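Local coordinates for NDP-rhamnosyltransferase (Saccharopolyspora spinosa, PDB 3TSA), which is a GT-B glycosyltransferase of the NDP-rhamnosyltransferase type, built from two Rossmann-like domains, at residues 105-110 with 132-137; 126-131 with 136-141. One frame throughout, in Å; residues are numbered along the deposited sequence.

Contact 1: residues 105-110 with 132-137; sequences EYLRLA and GLLDLP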
loop_
_atom_site.group_PDB
_atom_site.type_symbol
_atom_site.label_atom_id
_atom_site.label_comp_id
_atom_site.label_asym_id
_atom_site.label_seq_id
_atom_site.Cartn_x
_atom_site.Cartn_y
_atom_site.Cartn_z
ATOM N N GLU A 105 -18.699 14.571 12.849
ATOM C CA GLU A 105 -18.231 13.955 11.576
ATOM C C GLU A 105 -17.952 12.485 11.767
ATOM O O GLU A 105 -18.275 11.677 10.852
ATOM C CB GLU A 105 -16.990 14.618 11.072
ATOM C CG GLU A 105 -17.251 15.904 10.392
ATOM C CD GLU A 105 -15.951 16.608 10.260
ATOM O OE1 GLU A 105 -15.503 17.217 11.281
ATOM O OE2 GLU A 105 -15.347 16.482 9.154
ATOM N N TYR A 106 -17.338 12.106 12.907
ATOM C CA TYR A 106 -16.995 10.671 13.125
ATOM C C TYR A 106 -18.219 9.859 13.335
ATOM O O TYR A 106 -18.301 8.703 12.915
ATOM C CB TYR A 106 -15.959 10.454 14.281
ATOM C CG TYR A 106 -14.487 10.808 13.897
ATOM C CD1 TYR A 106 -13.528 9.796 13.561
ATOM C CD2 TYR A 106 -14.066 12.133 13.846
ATOM C CE1 TYR A 106 -12.151 10.172 13.238
ATOM C CE2 TYR A 106 -12.751 12.491 13.528
ATOM C CZ TYR A 106 -11.813 11.506 13.210
ATOM O OH TYR A 106 -10.533 11.918 12.867
ATOM N N LEU A 107 -19.238 10.455 13.983
ATOM C CA LEU A 107 -20.469 9.670 14.184
ATOM C C LEU A 107 -21.198 9.467 12.857
ATOM O O LEU A 107 -21.694 8.388 12.617
ATOM C CB LEU A 107 -21.396 10.370 15.180
ATOM C CG LEU A 107 -20.921 10.350 16.648
ATOM C CD1 LEU A 107 -21.801 11.375 17.388
ATOM C CD2 LEU A 107 -21.148 8.978 17.187
ATOM N N ARG A 108 -21.179 10.494 11.998
ATOM C CA ARG A 108 -21.777 10.354 10.630
ATOM C C ARG A 108 -21.082 9.246 9.831
ATOM O O ARG A 108 -21.713 8.397 9.192
ATOM C CB ARG A 108 -21.704 11.683 9.869
ATOM C CG ARG A 108 -22.900 12.573 10.296
ATOM C CD ARG A 108 -22.649 14.058 10.113
ATOM N NE ARG A 108 -21.883 14.424 8.933
ATOM C CZ ARG A 108 -21.044 15.459 8.879
ATOM N NH1 ARG A 108 -20.864 16.256 9.949
ATOM N NH2 ARG A 108 -20.382 15.698 7.745
ATOM N N LEU A 109 -19.763 9.251 9.935
ATOM C CA LEU A 109 -18.910 8.291 9.200
ATOM C C LEU A 109 -19.175 6.892 9.722
ATOM O O LEU A 109 -19.345 5.948 8.959
ATOM C CB LEU A 109 -17.441 8.687 9.307
ATOM C CG LEU A 109 -16.413 7.687 8.719
ATOM C CD1 LEU A 109 -16.706 7.297 7.205
ATOM C CD2 LEU A 109 -14.954 8.122 8.872
ATOM N N ALA A 110 -19.179 6.727 11.039
ATOM C CA ALA A 110 -19.479 5.383 11.578
ATOM C C ALA A 110 -20.853 4.847 11.168
ATOM O O ALA A 110 -21.038 3.649 10.859
ATOM C CB ALA A 110 -19.366 5.454 13.102
ATOM N N GLY A 132 -16.747 4.202 22.788
ATOM C CA GLY A 132 -17.734 4.175 23.895
ATOM C C GLY A 132 -19.152 4.510 23.423
ATOM O O GLY A 132 -20.104 3.790 23.670
ATOM N N LEU A 133 -19.273 5.616 22.728
ATOM C CA LEU A 133 -20.573 6.092 22.271
ATOM C C LEU A 133 -21.255 5.138 21.323
ATOM O O LEU A 133 -22.491 5.029 21.316
ATOM C CB LEU A 133 -20.388 7.471 21.652
ATOM C CG LEU A 133 -20.549 8.671 22.577
ATOM C CD1 LEU A 133 -19.612 8.556 23.787
ATOM C CD2 LEU A 133 -20.250 10.016 21.777
ATOM N N LEU A 134 -20.476 4.437 20.509
ATOM C CA LEU A 134 -21.042 3.464 19.569
ATOM C C LEU A 134 -20.990 2.012 20.002
ATOM O O LEU A 134 -21.397 1.089 19.252
ATOM C CB LEU A 134 -20.373 3.644 18.191
ATOM C CG LEU A 134 -20.730 5.006 17.534
ATOM C CD1 LEU A 134 -20.064 5.142 16.218
ATOM C CD2 LEU A 134 -22.268 5.207 17.349
ATOM N N ASP A 135 -20.481 1.768 21.194
ATOM C CA ASP A 135 -20.282 0.391 21.643
ATOM C C ASP A 135 -19.540 -0.489 20.604
ATOM O O ASP A 135 -19.974 -1.598 20.246
ATOM C CB ASP A 135 -21.649 -0.275 22.011
ATOM C CG ASP A 135 -21.479 -1.591 22.802
ATOM O OD1 ASP A 135 -20.450 -1.798 23.474
ATOM O OD2 ASP A 135 -22.398 -2.430 22.763
ATOM N N LEU A 136 -18.434 0.030 20.061
ATOM C CA LEU A 136 -17.557 -0.787 19.214
ATOM C C LEU A 136 -16.234 -0.972 19.945
ATOM O O LEU A 136 -15.752 -0.018 20.585
ATOM C CB LEU A 136 -17.286 -0.059 17.902
ATOM C CG LEU A 136 -18.533 0.284 17.058
ATOM C CD1 LEU A 136 -18.157 1.412 16.078
ATOM C CD2 LEU A 136 -19.073 -0.967 16.381
ATOM N N PRO A 137 -15.613 -2.153 19.744
ATOM C CA PRO A 137 -14.272 -2.507 20.270
ATOM C C PRO A 137 -13.211 -1.589 19.720
ATOM O O PRO A 137 -13.257 -1.231 18.528
ATOM C CB PRO A 137 -14.103 -3.959 19.832
ATOM C CG PRO A 137 -14.971 -4.121 18.651
ATOM C CD PRO A 137 -16.134 -3.197 18.849
#
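Leu134 carries this contact. Its two methyl groups and CG meet Leu107 and Ala110, which sit one turn apart on helix 82-113. No hydrogen bond joins the two segments, so the contact is purely apolar. Leu107 brings a single methyl, CD2. This lies 3.9 Å from Leu134 CD2. It is almost as close to the branch point, with Leu107 CD2 4.0 Å from Leu134 CG. One methyl thus rests against the fork of the other leucine, and the two side chains cross at a slant. In Leu107, CG stands anti to the carbonyl carbon (chi1 -71°), and the tip reaches nearer to Leu134 than the start of the side chain suggests. The other branch of Leu134 ends over Ala110: its CD1 is 3.2 Å from Ala110 CB. That is tighter than usual carbon packing, and the exact value should be read with caution. Both segments belong to the N-terminal Rossmann-like domain of the GT-B fold. There helix 82-113 packs beside helix 125-133, and the contact lies where the latter ends. Asp135, with its positive phi of 50°, closes that helix in a Schellman motif. The inner of the motif's two bonds runs from Asp135 N to Gly132 O, at 3.2 Å. Leu134, just before the turn, points toward helix 82-113. Leu133 also points that way but stays farther off, with its CB 4.8 Å from Leu107 CD2. Leu133 touches His167 as well. Leu109 on the same helix as Leu107 packs on the sheet, against Leu5 of strand 3-7 and Leu33 and Ala35 of strand 31-36. It also packs on Phe208 of the second subunit.

Contact 2: residues 126-131 with 136-141; sequences IGRVLG and LPVVLH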
loop_
_atom_site.group_PDB
_atom_site.type_symbol
_atom_site.label_atom_id
_atom_site.label_comp_id
_atom_site.label_asym_id
_atom_site.label_seq_id
_atom_site.Cartn_x
_atom_site.Cartn_y
_atom_site.Cartn_z
ATOM N N ILE A 126 -10.360 10.941 20.205
ATOM C CA ILE A 126 -11.650 10.773 19.513
ATOM C C ILE A 126 -12.010 9.307 19.282
ATOM O O ILE A 126 -13.189 8.918 19.401
ATOM C CB ILE A 126 -11.671 11.540 18.178
ATOM C CG1 ILE A 126 -13.031 11.319 17.444
ATOM C CG2 ILE A 126 -10.572 11.054 17.253
ATOM C CD1 ILE A 126 -14.223 11.770 18.216
ATOM N N GLY A 127 -11.038 8.464 18.879
ATOM C CA GLY A 127 -11.389 7.053 18.665
ATOM C C GLY A 127 -11.929 6.297 19.877
ATOM O O GLY A 127 -12.810 5.442 19.792
ATOM N N ARG A 128 -11.401 6.634 21.037
ATOM C CA ARG A 128 -11.887 6.086 22.279
ATOM C C ARG A 128 -13.326 6.596 22.633
ATOM O O ARG A 128 -14.171 5.792 23.089
ATOM C CB ARG A 128 -10.928 6.377 23.416
ATOM C CG ARG A 128 -9.583 5.658 23.204
ATOM C CD ARG A 128 -8.595 6.004 24.305
ATOM N NE ARG A 128 -9.048 5.360 25.529
ATOM C CZ ARG A 128 -8.462 5.521 26.720
ATOM N NH1 ARG A 128 -7.380 6.290 26.830
ATOM N NH2 ARG A 128 -8.959 4.880 27.806
ATOM N N VAL A 129 -13.559 7.899 22.462
ATOM C CA VAL A 129 -14.905 8.483 22.621
ATOM C C VAL A 129 -15.845 7.754 21.661
ATOM O O VAL A 129 -16.909 7.278 22.068
ATOM C CB VAL A 129 -14.899 10.004 22.443
ATOM C CG1 VAL A 129 -16.365 10.567 22.431
ATOM C CG2 VAL A 129 -14.054 10.672 23.605
ATOM N N LEU A 130 -15.463 7.671 20.380
ATOM C CA LEU A 130 -16.323 7.052 19.374
ATOM C C LEU A 130 -16.647 5.600 19.757
ATOM O O LEU A 130 -17.792 5.172 19.706
ATOM C CB LEU A 130 -15.641 7.099 18.006
ATOM C CG LEU A 130 -16.452 6.752 16.759
ATOM C CD1 LEU A 130 -17.570 7.735 16.691
ATOM C CD2 LEU A 130 -15.544 6.823 15.473
ATOM N N GLY A 131 -15.639 4.848 20.170
ATOM C CA GLY A 131 -15.856 3.504 20.624
ATOM C C GLY A 131 -16.848 3.339 21.783
ATOM O O GLY A 131 -17.631 2.406 21.771
ATOM N N LEU A 136 -18.434 0.030 20.061
ATOM C CA LEU A 136 -17.557 -0.787 19.214
ATOM C C LEU A 136 -16.234 -0.972 19.945
ATOM O O LEU A 136 -15.752 -0.018 20.585
ATOM C CB LEU A 136 -17.286 -0.059 17.902
ATOM C CG LEU A 136 -18.533 0.284 17.058
ATOM C CD1 LEU A 136 -18.157 1.412 16.078
ATOM C CD2 LEU A 136 -19.073 -0.967 16.381
ATOM N N PRO A 137 -15.613 -2.153 19.744
ATOM C CA PRO A 137 -14.272 -2.507 20.270
ATOM C C PRO A 137 -13.211 -1.589 19.720
ATOM O O PRO A 137 -13.257 -1.231 18.528
ATOM C CB PRO A 137 -14.103 -3.959 19.832
ATOM C CG PRO A 137 -14.971 -4.121 18.651
ATOM C CD PRO A 137 -16.134 -3.197 18.849
ATOM N N VAL A 138 -12.310 -1.173 20.608
ATOM C CA VAL A 138 -11.233 -0.280 20.274
ATOM C C VAL A 138 -9.942 -1.033 20.501
ATOM O O VAL A 138 -9.678 -1.506 21.619
ATOM C CB VAL A 138 -11.301 1.039 21.076
ATOM C CG1 VAL A 138 -10.017 1.834 20.920
ATOM C CG2 VAL A 138 -12.466 1.900 20.564
ATOM N N VAL A 139 -9.126 -1.092 19.455
ATOM C CA VAL A 139 -7.778 -1.628 19.606
ATOM C C VAL A 139 -6.879 -0.416 19.491
ATOM O O VAL A 139 -6.856 0.282 18.439
ATOM C CB VAL A 139 -7.454 -2.630 18.495
ATOM C CG1 VAL A 139 -5.940 -3.057 18.568
ATOM C CG2 VAL A 139 -8.329 -3.961 18.607
ATOM N N LEU A 140 -6.161 -0.101 20.564
ATOM C CA LEU A 140 -5.256 1.040 20.530
ATOM C C LEU A 140 -3.940 0.594 19.842
ATOM O O LEU A 140 -3.508 -0.560 19.959
ATOM C CB LEU A 140 -4.920 1.575 21.970
ATOM C CG LEU A 140 -6.000 2.447 22.613
ATOM C CD1 LEU A 140 -5.346 3.184 23.829
ATOM C CD2 LEU A 140 -6.643 3.423 21.607
ATOM N N HIS A 141 -3.303 1.531 19.139
ATOM C CA HIS A 141 -2.001 1.257 18.490
ATOM C C HIS A 141 -0.919 2.260 18.895
ATOM O O HIS A 141 -1.037 3.453 18.603
ATOM C CB HIS A 141 -2.196 1.307 16.957
ATOM C CG HIS A 141 -1.064 0.700 16.196
ATOM N ND1 HIS A 141 0.095 1.400 15.945
ATOM C CD2 HIS A 141 -0.889 -0.536 15.659
ATOM C CE1 HIS A 141 0.937 0.622 15.280
ATOM N NE2 HIS A 141 0.379 -0.560 15.108
#
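Leu136 opens the segment with a backbone bond to Gly131. Its N donates to Gly131 O over 3.0 Å. It is the outer (6→1) bond of the Schellman motif that ends helix 125-133, two residues before strand 138-141 begins. Pro137 bonds through its backbone to Leu118 of the neighbouring strand 117-121. Val138 points at the helix and fits where Gly131 has no side chain. Its CG2 sits 3.8 Å from Gly131 CA and 3.6 Å from Gly127 O. CG1 stands anti to the backbone N (chi1 168°), which leaves CG2 to face the two glycines. Val139, like His141 further on, alternates to the opposite face of the strand. Leu140 starts off to the side, and its end swings to the helix. Its CD2 meets the aliphatic part of Arg128, 4.0 Å from Arg128 CG, and the two side chains cross at about a right angle. Arg128 bends along its chain, and its NH2 bonds to Pro173 O. Strand 138-141 runs nearly antiparallel to the helix segment, at 170°, with 9.2 Å between axes. This is the second half of the beta-alpha-beta unit formed by strand 117-121, helix 125-133 and strand 138-141, a building block of the Rossmann-like fold.

In the fold
From the N terminus, the chain first builds strands 3-7, 31-36 and 50-53, then long helix 82-113. It continues through strand 117-121 to helix 125-133 and strand 138-141. Contact 1 closes the loop from 105-110 to 132-137, which includes strand 117-121. Contact 2 closes the short turn between helix 125-133 and its strand. The two loops interleave rather than nest: 126-131 falls inside the first, while 136-141 runs beyond it. They share Leu136 and Pro137. Between them, Tyr106 packs on Ile126 and Leu130, and Leu107 on Leu130. Helix 125-133 is therefore joined both to helix 82-113 and to the parallel sheet.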